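PDB 3P8L: geranyltranstransferase, which probably joins isopentenyl diphosphate to geranyl diphosphate, with magnesium as cofactor, to make (2E,6E)-farnesyl diphosphate and release diphosphate. Local coordinates for residues 60-65 and 198-203; 76-81 and 129-134; 189-194 and 213-218; 205-210 and 278-283. All blocks are in the same frame, centred on the assembly; numbering follows the deposited sequence.

Contact 1: 60-65 and 198-203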
loop_
_atom_site.group_PDB
_atom_site.type_symbol
_atom_site.label_atom_id
_atom_site.label_comp_id
_atom_site.label_asym_id
_atom_site.label_seq_id
_atom_site.Cartn_x
_atom_site.Cartn_y
_atom_site.Cartn_z
ATOM N N THR A 60 1.228 17.650 -16.246
ATOM C CA THR A 60 2.036 18.466 -17.129
ATOM C C THR A 60 2.582 17.609 -18.274
ATOM O O THR A 60 2.649 18.066 -19.420
ATOM C CB THR A 60 3.146 19.188 -16.345
ATOM O OG1 THR A 60 2.542 19.952 -15.284
ATOM C CG2 THR A 60 3.930 20.141 -17.236
ATOM N N THR A 61 2.929 16.360 -17.966
ATOM C CA THR A 61 3.509 15.439 -18.944
ATOM C C THR A 61 2.446 15.075 -19.986
ATOM O O THR A 61 2.735 15.067 -21.180
ATOM C CB THR A 61 4.143 14.202 -18.252
ATOM O OG1 THR A 61 5.203 14.656 -17.402
ATOM C CG2 THR A 61 4.717 13.214 -19.253
ATOM N N VAL A 62 1.221 14.824 -19.525
ATOM C CA VAL A 62 0.078 14.576 -20.408
ATOM C C VAL A 62 -0.191 15.816 -21.302
ATOM O O VAL A 62 -0.472 15.676 -22.504
ATOM C CB VAL A 62 -1.180 14.164 -19.591
ATOM C CG1 VAL A 62 -2.421 14.028 -20.480
ATOM C CG2 VAL A 62 -0.934 12.846 -18.851
ATOM N N ALA A 63 -0.069 17.010 -20.716
ATOM C CA ALA A 63 -0.235 18.279 -21.442
ATOM C C ALA A 63 0.816 18.459 -22.536
ATOM O O ALA A 63 0.482 18.845 -23.654
ATOM C CB ALA A 63 -0.222 19.468 -20.491
ATOM N N ALA A 64 2.067 18.165 -22.195
ATOM C CA ALA A 64 3.180 18.175 -23.144
ATOM C C ALA A 64 2.941 17.342 -24.421
ATOM O O ALA A 64 3.395 17.733 -25.490
ATOM C CB ALA A 64 4.460 17.744 -22.459
ATOM N N PHE A 65 2.226 16.221 -24.304
ATOM C CA PHE A 65 1.894 15.367 -25.465
ATOM C C PHE A 65 0.525 15.674 -26.084
ATOM O O PHE A 65 -0.015 14.868 -26.853
ATOM C CB PHE A 65 1.983 13.874 -25.110
ATOM C CG PHE A 65 3.360 13.423 -24.741
ATOM C CD1 PHE A 65 3.669 13.138 -23.418
ATOM C CD2 PHE A 65 4.358 13.299 -25.707
ATOM C CE1 PHE A 65 4.935 12.735 -23.051
ATOM C CE2 PHE A 65 5.636 12.893 -25.349
ATOM C CZ PHE A 65 5.926 12.611 -24.015
ATOM N N GLY A 198 3.696 9.484 -19.594
ATOM C CA GLY A 198 3.920 8.773 -20.868
ATOM C C GLY A 198 2.923 7.680 -21.221
ATOM O O GLY A 198 2.500 7.570 -22.372
ATOM N N VAL A 199 2.547 6.880 -20.226
ATOM C CA VAL A 199 1.625 5.768 -20.407
ATOM C C VAL A 199 0.214 6.290 -20.662
ATOM O O VAL A 199 -0.508 5.791 -21.543
ATOM C CB VAL A 199 1.673 4.826 -19.174
ATOM C CG1 VAL A 199 0.541 3.822 -19.172
ATOM C CG2 VAL A 199 3.011 4.120 -19.112
ATOM N N LEU A 200 -0.166 7.314 -19.900
ATOM C CA LEU A 200 -1.451 7.974 -20.074
ATOM C C LEU A 200 -1.586 8.606 -21.459
ATOM O O LEU A 200 -2.689 8.679 -21.994
ATOM C CB LEU A 200 -1.690 9.026 -18.971
ATOM C CG LEU A 200 -1.845 8.470 -17.541
ATOM C CD1 LEU A 200 -1.790 9.590 -16.492
ATOM C CD2 LEU A 200 -3.110 7.669 -17.393
ATOM N N ALA A 201 -0.461 9.051 -22.025
ATOM C CA ALA A 201 -0.458 9.707 -23.326
ATOM C C ALA A 201 -0.138 8.748 -24.486
ATOM O O ALA A 201 0.087 9.197 -25.619
ATOM C CB ALA A 201 0.513 10.875 -23.314
ATOM N N ASN A 202 -0.108 7.446 -24.187
ATOM C CA ASN A 202 0.173 6.385 -25.166
ATOM C C ASN A 202 1.497 6.480 -25.918
ATOM O O ASN A 202 1.567 6.155 -27.103
ATOM C CB ASN A 202 -0.987 6.221 -26.160
ATOM C CG ASN A 202 -1.644 4.863 -26.056
ATOM O OD1 ASN A 202 -2.795 4.754 -25.637
ATOM N ND2 ASN A 202 -0.909 3.815 -26.428
ATOM N N GLN A 203 2.540 6.916 -25.221
ATOM C CA GLN A 203 3.866 7.041 -25.803
ATOM C C GLN A 203 4.593 5.708 -25.875
ATOM O O GLN A 203 4.216 4.746 -25.191
ATOM C CB GLN A 203 4.686 8.051 -25.016
ATOM C CG GLN A 203 4.100 9.451 -25.065
ATOM C CD GLN A 203 3.985 9.976 -26.489
ATOM O OE1 GLN A 203 4.985 10.172 -27.173
ATOM N NE2 GLN A 203 2.770 10.227 -26.925
#
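The amide end of Q203 lies flat over the ring of F65, and this stack is the most closely fitted part of the contact. CG of Q203 sits above the middle of the ring, 3.7 Å from the centroid of F65 and only 7° off the ring normal, a CH-pi contact. The amide follows across the same ring with its plane turned just 16° from it, and Q203 OE1 comes within 3.3 Å of F65 CE2. A bend at chi2 (-59°) folds the Q203 chain down onto the ring. What fixes the rotation of the amide is a hydrogen bond from Q203 NE2 to A201 O (3.2 Å), reached from above the carbonyl plane. A201 CB also touches F65, 3.8 Å from F65 CB. Toward the helix bodies the contact thins to single touches: V62 CG2 meets L200 CB at 3.9 Å, and T61 CG2 faces the backbone N of G198. On the solvent side Q203 is partly exposed and N202 looks outward, whereas F65, V62 and L200 are buried; F287 also packs on F65. Helix 53-64 thus ends beside the end of helix 175-200, where Q203 N bonds to G198 O and N202 N to V199 O, with N202 at positive phi, the geometry of a Schellman motif.

Contact 2: 76-81 and 129-134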
loop_
_atom_site.group_PDB
_atom_site.type_symbol
_atom_site.label_atom_id
_atom_site.label_comp_id
_atom_site.label_asym_id
_atom_site.label_seq_id
_atom_site.Cartn_x
_atom_site.Cartn_y
_atom_site.Cartn_z
ATOM N N VAL A 76 -4.901 8.811 -11.563
ATOM C CA VAL A 76 -3.486 8.454 -11.427
ATOM C C VAL A 76 -2.719 9.506 -10.616
ATOM O O VAL A 76 -1.903 9.150 -9.761
ATOM C CB VAL A 76 -2.797 8.201 -12.805
ATOM C CG1 VAL A 76 -1.275 7.984 -12.671
ATOM C CG2 VAL A 76 -3.396 6.962 -13.486
ATOM N N ALA A 77 -2.980 10.789 -10.901
ATOM C CA ALA A 77 -2.344 11.894 -10.203
ATOM C C ALA A 77 -2.685 11.843 -8.697
ATOM O O ALA A 77 -1.814 12.024 -7.870
ATOM C CB ALA A 77 -2.739 13.259 -10.817
ATOM N N ALA A 78 -3.942 11.533 -8.391
ATOM C CA ALA A 78 -4.452 11.453 -7.030
ATOM C C ALA A 78 -3.853 10.285 -6.234
ATOM O O ALA A 78 -3.464 10.462 -5.066
ATOM C CB ALA A 78 -5.983 11.395 -7.064
ATOM N N SER A 79 -3.758 9.120 -6.881
ATOM C CA SER A 79 -3.127 7.933 -6.296
ATOM C C SER A 79 -1.673 8.215 -5.901
ATOM O O SER A 79 -1.245 7.891 -4.782
ATOM C CB SER A 79 -3.191 6.753 -7.270
ATOM O OG SER A 79 -4.506 6.236 -7.355
ATOM N N LEU A 80 -0.922 8.842 -6.805
ATOM C CA LEU A 80 0.463 9.227 -6.510
ATOM C C LEU A 80 0.578 10.225 -5.344
ATOM O O LEU A 80 1.436 10.069 -4.444
ATOM C CB LEU A 80 1.133 9.787 -7.772
ATOM C CG LEU A 80 2.573 10.271 -7.677
ATOM C CD1 LEU A 80 3.497 9.155 -7.230
ATOM C CD2 LEU A 80 3.045 10.883 -9.020
ATOM N N GLU A 81 -0.297 11.237 -5.336
ATOM C CA GLU A 81 -0.291 12.208 -4.253
ATOM C C GLU A 81 -0.708 11.591 -2.894
ATOM O O GLU A 81 -0.226 12.041 -1.847
ATOM C CB GLU A 81 -1.110 13.447 -4.610
ATOM C CG GLU A 81 -0.983 14.606 -3.620
ATOM C CD GLU A 81 0.436 15.206 -3.500
ATOM O OE1 GLU A 81 1.426 14.756 -4.143
ATOM O OE2 GLU A 81 0.550 16.161 -2.730
ATOM N N PHE A 129 -3.458 2.429 -3.928
ATOM C CA PHE A 129 -3.628 1.222 -4.733
ATOM C C PHE A 129 -5.096 0.935 -4.982
ATOM O O PHE A 129 -5.449 0.536 -6.086
ATOM C CB PHE A 129 -2.861 0.018 -4.154
ATOM C CG PHE A 129 -1.373 0.153 -4.335
ATOM C CD1 PHE A 129 -0.785 -0.077 -5.576
ATOM C CD2 PHE A 129 -0.583 0.614 -3.311
ATOM C CE1 PHE A 129 0.568 0.095 -5.767
ATOM C CE2 PHE A 129 0.785 0.792 -3.488
ATOM C CZ PHE A 129 1.358 0.540 -4.713
ATOM N N GLN A 130 -5.963 1.181 -3.999
ATOM C CA GLN A 130 -7.390 0.963 -4.255
ATOM C C GLN A 130 -7.947 1.874 -5.358
ATOM O O GLN A 130 -8.600 1.391 -6.298
ATOM C CB GLN A 130 -8.244 1.086 -2.992
ATOM C CG GLN A 130 -9.685 0.631 -3.225
ATOM C CD GLN A 130 -10.531 0.579 -1.964
ATOM O OE1 GLN A 130 -10.202 1.182 -0.944
ATOM N NE2 GLN A 130 -11.639 -0.140 -2.036
ATOM N N LEU A 131 -7.680 3.176 -5.239
ATOM C CA LEU A 131 -8.094 4.138 -6.254
ATOM C C LEU A 131 -7.610 3.750 -7.659
ATOM O O LEU A 131 -8.419 3.683 -8.591
ATOM C CB LEU A 131 -7.667 5.574 -5.892
ATOM C CG LEU A 131 -7.982 6.625 -6.984
ATOM C CD1 LEU A 131 -9.494 6.740 -7.279
ATOM C CD2 LEU A 131 -7.381 7.990 -6.639
ATOM N N LEU A 132 -6.318 3.477 -7.795
ATOM C CA LEU A 132 -5.734 3.026 -9.052
ATOM C C LEU A 132 -6.391 1.744 -9.631
ATOM O O LEU A 132 -6.664 1.670 -10.845
ATOM C CB LEU A 132 -4.217 2.875 -8.909
ATOM C CG LEU A 132 -3.343 2.816 -10.165
ATOM C CD1 LEU A 132 -3.634 3.999 -11.116
ATOM C CD2 LEU A 132 -1.868 2.827 -9.775
ATOM N N SER A 133 -6.690 0.784 -8.755
ATOM C CA SER A 133 -7.401 -0.463 -9.112
ATOM C C SER A 133 -8.838 -0.239 -9.600
ATOM O O SER A 133 -9.346 -0.995 -10.456
ATOM C CB SER A 133 -7.386 -1.449 -7.932
ATOM O OG SER A 133 -8.406 -1.158 -7.004
ATOM N N LEU A 134 -9.475 0.807 -9.071
ATOM C CA LEU A 134 -10.829 1.184 -9.450
ATOM C C LEU A 134 -10.904 2.310 -10.502
ATOM O O LEU A 134 -11.988 2.792 -10.803
ATOM C CB LEU A 134 -11.614 1.604 -8.201
ATOM C CG LEU A 134 -11.952 0.487 -7.210
ATOM C CD1 LEU A 134 -12.310 1.080 -5.866
ATOM C CD2 LEU A 134 -13.088 -0.423 -7.739
#
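Two antiparallel helices of the all-helical isoprenoid synthase fold, 71-92 and 114-133, pack here through S79, L131 and L132. Their short segments run at 167° to each other with axes 8.7 Å apart, a spacing consistent with the small residues A78 and S79 on one side. S79 turns its CB toward the partner helix. Its side chain was modelled in two conformations, so the place of the hydroxyl is not certain; in one of them OG is 3.4 Å from L131 CD2 and 3.7 Å from L132 CB. The backbone N of L132 is then also near, but the angle is poor for a bond; in that conformation the hydroxyl instead hydrogen-bonds to the carbonyl of A128, one residue before the segment. L131 and L132 straddle the serine. With CG anti to its backbone N (chi1 176°), L131 sends CD2 over the A78 methyl. L132 leans the other way, toward V76, which also meets L200 of helix 175-200. The far side of helix 114-133 faces the dimer interface, where F129 meets F129 of the second subunit with nearly parallel rings and Q130 NE2 bonds to Q156 OE1 of that subunit. On the inner flank the contact closes with V76 CG2 against L132 CD1, two branched side chains crossing at 3.8 Å.

Contact 3: 189-194 and 213-218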
loop_
_atom_site.group_PDB
_atom_site.type_symbol
_atom_site.label_atom_id
_atom_site.label_comp_id
_atom_site.label_asym_id
_atom_site.label_seq_id
_atom_site.Cartn_x
_atom_site.Cartn_y
_atom_site.Cartn_z
ATOM N N LEU A 189 9.476 8.201 -7.061
ATOM C CA LEU A 189 8.093 8.672 -7.292
ATOM C C LEU A 189 8.034 9.749 -8.387
ATOM O O LEU A 189 7.026 9.879 -9.071
ATOM C CB LEU A 189 7.447 9.239 -6.003
ATOM C CG LEU A 189 7.073 8.382 -4.785
ATOM C CD1 LEU A 189 6.255 9.222 -3.788
ATOM C CD2 LEU A 189 6.289 7.131 -5.174
ATOM N N ILE A 190 9.095 10.541 -8.492
ATOM C CA ILE A 190 9.239 11.552 -9.562
ATOM C C ILE A 190 9.313 10.806 -10.891
ATOM O O ILE A 190 8.621 11.184 -11.848
ATOM C CB ILE A 190 10.476 12.474 -9.367
ATOM C CG1 ILE A 190 10.409 13.226 -8.027
ATOM C CG2 ILE A 190 10.628 13.488 -10.536
ATOM C CD1 ILE A 190 9.193 14.076 -7.835
ATOM N N GLU A 191 10.120 9.733 -10.918
ATOM C CA GLU A 191 10.224 8.886 -12.105
ATOM C C GLU A 191 8.879 8.263 -12.458
ATOM O O GLU A 191 8.474 8.292 -13.635
ATOM C CB GLU A 191 11.343 7.843 -11.961
ATOM C CG GLU A 191 12.734 8.408 -12.256
ATOM C CD GLU A 191 13.852 7.620 -11.598
ATOM O OE1 GLU A 191 13.547 6.627 -10.906
ATOM O OE2 GLU A 191 15.033 7.998 -11.764
ATOM N N PHE A 192 8.163 7.748 -11.448
ATOM C CA PHE A 192 6.810 7.252 -11.688
ATOM C C PHE A 192 5.926 8.324 -12.323
ATOM O O PHE A 192 5.159 8.017 -13.236
ATOM C CB PHE A 192 6.114 6.724 -10.414
ATOM C CG PHE A 192 4.686 6.314 -10.659
ATOM C CD1 PHE A 192 4.400 5.054 -11.172
ATOM C CD2 PHE A 192 3.630 7.211 -10.450
ATOM C CE1 PHE A 192 3.089 4.676 -11.418
ATOM C CE2 PHE A 192 2.326 6.849 -10.723
ATOM C CZ PHE A 192 2.055 5.568 -11.209
ATOM N N ALA A 193 5.991 9.565 -11.836
ATOM C CA ALA A 193 5.090 10.598 -12.367
ATOM C C ALA A 193 5.278 10.778 -13.888
ATOM O O ALA A 193 4.301 10.867 -14.633
ATOM C CB ALA A 193 5.286 11.919 -11.656
ATOM N N LEU A 194 6.533 10.819 -14.323
ATOM C CA LEU A 194 6.876 10.972 -15.756
ATOM C C LEU A 194 6.504 9.755 -16.618
ATOM O O LEU A 194 5.902 9.909 -17.701
ATOM C CB LEU A 194 8.356 11.346 -15.920
ATOM C CG LEU A 194 8.741 12.838 -15.912
ATOM C CD1 LEU A 194 8.264 13.524 -17.173
ATOM C CD2 LEU A 194 8.261 13.596 -14.660
ATOM N N GLN A 213 14.460 9.630 -17.870
ATOM C CA GLN A 213 15.724 10.335 -17.737
ATOM C C GLN A 213 15.477 11.772 -17.341
ATOM O O GLN A 213 16.194 12.327 -16.489
ATOM C CB GLN A 213 16.516 10.286 -19.053
ATOM C CG GLN A 213 17.195 8.950 -19.342
ATOM C CD GLN A 213 17.924 8.945 -20.686
ATOM O OE1 GLN A 213 18.797 9.779 -20.937
ATOM N NE2 GLN A 213 17.563 8.005 -21.549
ATOM N N PHE A 214 14.476 12.385 -17.970
ATOM C CA PHE A 214 14.046 13.725 -17.569
ATOM C C PHE A 214 13.715 13.787 -16.072
ATOM O O PHE A 214 14.167 14.695 -15.377
ATOM C CB PHE A 214 12.825 14.183 -18.372
ATOM C CG PHE A 214 12.297 15.519 -17.940
ATOM C CD1 PHE A 214 12.859 16.692 -18.430
ATOM C CD2 PHE A 214 11.246 15.610 -17.027
ATOM C CE1 PHE A 214 12.369 17.941 -18.028
ATOM C CE2 PHE A 214 10.759 16.843 -16.611
ATOM C CZ PHE A 214 11.317 18.020 -17.125
ATOM N N ALA A 215 12.921 12.825 -15.599
ATOM C CA ALA A 215 12.524 12.758 -14.176
ATOM C C ALA A 215 13.721 12.644 -13.260
ATOM O O ALA A 215 13.803 13.347 -12.246
ATOM C CB ALA A 215 11.595 11.586 -13.948
ATOM N N HIS A 216 14.658 11.772 -13.635
ATOM C CA HIS A 216 15.922 11.643 -12.911
ATOM C C HIS A 216 16.645 12.984 -12.774
ATOM O O HIS A 216 17.065 13.344 -11.682
ATOM C CB HIS A 216 16.844 10.598 -13.558
ATOM C CG HIS A 216 18.239 10.616 -13.012
ATOM N ND1 HIS A 216 18.587 9.977 -11.841
ATOM C CD2 HIS A 216 19.371 11.203 -13.471
ATOM C CE1 HIS A 216 19.875 10.167 -11.605
ATOM N NE2 HIS A 216 20.372 10.909 -12.578
ATOM N N HIS A 217 16.764 13.732 -13.871
ATOM C CA HIS A 217 17.438 15.024 -13.811
ATOM C C HIS A 217 16.592 16.036 -13.043
ATOM O O HIS A 217 17.117 16.746 -12.175
ATOM C CB HIS A 217 17.829 15.535 -15.212
ATOM C CG HIS A 217 18.752 14.609 -15.951
ATOM N ND1 HIS A 217 19.990 14.251 -15.462
ATOM C CD2 HIS A 217 18.613 13.958 -17.132
ATOM C CE1 HIS A 217 20.566 13.409 -16.301
ATOM N NE2 HIS A 217 19.752 13.216 -17.323
ATOM N N TYR A 218 15.288 16.073 -13.327
ATOM C CA TYR A 218 14.371 16.935 -12.558
ATOM C C TYR A 218 14.481 16.686 -11.058
ATOM O O TYR A 218 14.653 17.627 -10.287
ATOM C CB TYR A 218 12.899 16.772 -12.993
ATOM C CG TYR A 218 12.011 17.759 -12.261
ATOM C CD1 TYR A 218 11.874 19.065 -12.725
ATOM C CD2 TYR A 218 11.350 17.407 -11.076
ATOM C CE1 TYR A 218 11.081 19.995 -12.047
ATOM C CE2 TYR A 218 10.572 18.332 -10.386
ATOM C CZ TYR A 218 10.437 19.620 -10.884
ATOM O OH TYR A 218 9.679 20.546 -10.212
#
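This is a close helix-helix contact, largely buried, between two consecutive helices of the isoprenoid synthase fold, 175-200 and 205-230. Their segments run antiparallel at 142°, with axes 8.2 Å apart, and the backbones come nearest where E191 faces A215. The short side chain of A215 is consistent with this close approach: its CB is pressed to 3.5 Å from E191 CA and packs among I190, E191 and L194. L194 closes one end of this arrangement. Its CG is 3.7 Å from A215 CB, while CD1 reaches on to F214 CD2 at 3.6 Å, so that one leucine spans both residues. One turn earlier on the same helix, I190 uses its CG2 branch, which is set anti to the backbone N; this methyl lies 3.6 Å from A215 O and also comes to the edge of the Y218 ring, near its plane, the two side chains crossing at about a right angle. Toward solvent the chemistry becomes polar. E191 has two conformations; in one of them its extended chain runs alongside H216, pointing the same way, with carboxylate and imidazole planes 24° apart. There E191 OE2 lies 3.6 Å from H216 CB, at the ring edge, but makes no hydrogen bond to the ring. Beyond the contact, helix 289-298 covers F214 and Y218 through L292, L295 and L296, and V276 and L277 of helix 259-283 also pack on F214. A193 and L194 touch helix 53-64, while F192, on the far flank of its helix, leans on L80 of helix 71-92.

Contact 4: 205-210 and 278-283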
loop_
_atom_site.group_PDB
_atom_site.type_symbol
_atom_site.label_atom_id
_atom_site.label_comp_id
_atom_site.label_asym_id
_atom_site.label_seq_id
_atom_site.Cartn_x
_atom_site.Cartn_y
_atom_site.Cartn_z
ATOM N N GLU A 205 7.863 2.957 -25.742
ATOM C CA GLU A 205 8.857 2.537 -24.779
ATOM C C GLU A 205 10.101 3.401 -24.866
ATOM O O GLU A 205 10.797 3.603 -23.875
ATOM C CB GLU A 205 9.218 1.066 -25.017
ATOM C CG GLU A 205 9.598 0.312 -23.748
ATOM C CD GLU A 205 8.501 0.350 -22.687
ATOM O OE1 GLU A 205 7.393 -0.161 -22.960
ATOM O OE2 GLU A 205 8.749 0.889 -21.583
ATOM N N GLU A 206 10.361 3.916 -26.063
ATOM C CA GLU A 206 11.511 4.766 -26.320
ATOM C C GLU A 206 11.310 6.141 -25.658
ATOM O O GLU A 206 12.221 6.678 -25.021
ATOM C CB GLU A 206 11.705 4.909 -27.840
ATOM C CG GLU A 206 13.127 4.633 -28.338
ATOM C CD GLU A 206 14.016 5.872 -28.344
ATOM O OE1 GLU A 206 14.388 6.348 -27.247
ATOM O OE2 GLU A 206 14.355 6.359 -29.450
ATOM N N VAL A 207 10.109 6.692 -25.816
ATOM C CA VAL A 207 9.774 7.993 -25.243
ATOM C C VAL A 207 9.685 7.894 -23.707
ATOM O O VAL A 207 10.268 8.719 -23.001
ATOM C CB VAL A 207 8.475 8.569 -25.862
ATOM C CG1 VAL A 207 8.074 9.887 -25.191
ATOM C CG2 VAL A 207 8.659 8.785 -27.363
ATOM N N ILE A 208 9.003 6.856 -23.214
ATOM C CA ILE A 208 8.851 6.607 -21.766
ATOM C C ILE A 208 10.223 6.523 -21.107
ATOM O O ILE A 208 10.442 7.119 -20.047
ATOM C CB ILE A 208 7.936 5.376 -21.494
ATOM C CG1 ILE A 208 6.480 5.760 -21.770
ATOM C CG2 ILE A 208 8.096 4.829 -20.066
ATOM C CD1 ILE A 208 5.520 4.582 -21.938
ATOM N N GLY A 209 11.161 5.854 -21.783
ATOM C CA GLY A 209 12.572 5.826 -21.364
ATOM C C GLY A 209 13.257 7.177 -21.270
ATOM O O GLY A 209 14.053 7.416 -20.352
ATOM N N LEU A 210 12.964 8.057 -22.226
ATOM C CA LEU A 210 13.462 9.435 -22.196
ATOM C C LEU A 210 12.786 10.293 -21.099
ATOM O O LEU A 210 13.444 11.083 -20.422
ATOM C CB LEU A 210 13.282 10.091 -23.568
ATOM C CG LEU A 210 14.234 9.653 -24.698
ATOM C CD1 LEU A 210 13.956 10.452 -25.974
ATOM C CD2 LEU A 210 15.703 9.803 -24.288
ATOM N N GLU A 278 14.822 18.045 -25.725
ATOM C CA GLU A 278 15.251 18.177 -27.119
ATOM C C GLU A 278 15.122 16.842 -27.861
ATOM O O GLU A 278 14.484 16.786 -28.918
ATOM C CB GLU A 278 16.684 18.720 -27.191
ATOM C CG GLU A 278 17.221 18.915 -28.607
ATOM C CD GLU A 278 16.256 19.675 -29.503
ATOM O OE1 GLU A 278 15.739 19.067 -30.468
ATOM O OE2 GLU A 278 15.998 20.869 -29.229
ATOM N N LYS A 279 15.680 15.770 -27.282
ATOM C CA LYS A 279 15.575 14.424 -27.865
ATOM C C LYS A 279 14.135 13.944 -28.021
ATOM O O LYS A 279 13.817 13.277 -29.007
ATOM C CB LYS A 279 16.394 13.384 -27.085
ATOM C CG LYS A 279 17.904 13.560 -27.160
ATOM C CD LYS A 279 18.632 12.338 -26.604
ATOM C CE LYS A 279 19.773 12.746 -25.679
ATOM N NZ LYS A 279 20.867 13.475 -26.385
ATOM N N ILE A 280 13.268 14.285 -27.064
ATOM C CA ILE A 280 11.834 13.945 -27.157
ATOM C C ILE A 280 11.136 14.729 -28.275
ATOM O O ILE A 280 10.315 14.175 -29.022
ATOM C CB ILE A 280 11.071 14.157 -25.797
ATOM C CG1 ILE A 280 11.626 13.232 -24.709
ATOM C CG2 ILE A 280 9.581 13.905 -25.961
ATOM C CD1 ILE A 280 11.180 13.584 -23.274
ATOM N N LYS A 281 11.465 16.017 -28.375
ATOM C CA LYS A 281 10.923 16.898 -29.419
ATOM C C LYS A 281 11.252 16.368 -30.828
ATOM O O LYS A 281 10.407 16.426 -31.725
ATOM C CB LYS A 281 11.421 18.345 -29.214
ATOM C CG LYS A 281 10.890 19.406 -30.190
ATOM C CD LYS A 281 9.364 19.513 -30.209
ATOM C CE LYS A 281 8.918 20.780 -30.936
ATOM N NZ LYS A 281 7.432 20.929 -30.956
ATOM N N ALA A 282 12.462 15.830 -30.996
ATOM C CA ALA A 282 12.877 15.186 -32.248
ATOM C C ALA A 282 12.080 13.912 -32.546
ATOM O O ALA A 282 11.729 13.653 -33.698
ATOM C CB ALA A 282 14.371 14.882 -32.219
ATOM N N ASN A 283 11.784 13.137 -31.504
ATOM C CA ASN A 283 11.067 11.867 -31.638
ATOM C C ASN A 283 9.548 12.006 -31.757
ATOM O O ASN A 283 8.880 11.098 -32.255
ATOM C CB ASN A 283 11.390 10.941 -30.456
ATOM C CG ASN A 283 12.734 10.239 -30.592
ATOM O OD1 ASN A 283 12.800 9.009 -30.585
ATOM N ND2 ASN A 283 13.812 11.014 -30.702
#
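L210 sets CG beside its backbone N (chi1 -74°), and I280 does the same with CG1; the two side chains are thereby carried into the groove between their helices, where they slide past each other in opposite directions. L210 CB lies 3.7 Å from I280 CG1, and L210 CD1 stays almost as close to that carbon before reaching K279 CB at 4.0 Å. L210 and K279 cross at about a right angle, with the lysine's amino end leading away. V207 adds a looser contact, its CG1 4.4 Å from I280 CG2. The rim is polar and exposed: E206 OE2 stands 3.3 Å from N283 OD1, two acceptors without a bond between them, their carboxylate and amide planes nearly perpendicular (86°). The other end of that amide turns back, N283 ND2 giving a weak bond to K279 O of its own helix. The helix segments run antiparallel at 162° with axes 10.2 Å apart, a spacing consistent with the leucine and isoleucine lying between them. Helix 205-230 here begins beside the end of helix 259-283, and F65, from just past helix 53-64, packs against both V207 and I280, with V284 and F287 of the following loop alongside.

Contacts 1, 2 and 3 are buried, whereas contact 4 lies farthest from the chain centre and pairs an apolar groove with an exposed polar rim. Helix 175-200 serves both contact 1 and contact 3, and helix 205-230 both contact 3 and contact 4, so three of the four are joined through shared helices. Contact 2 reaches them by side chains: L80 packs on A193 of contact 3, and contact 1 is touched as well. Contacts 1 and 4 touch where V199 meets I208. The chemistry follows the place: an amide-on-ring stack at helix ends, a buried serine near the dimer interface, an alanine-based close approach toward the centre, and aliphatic interleaving outside.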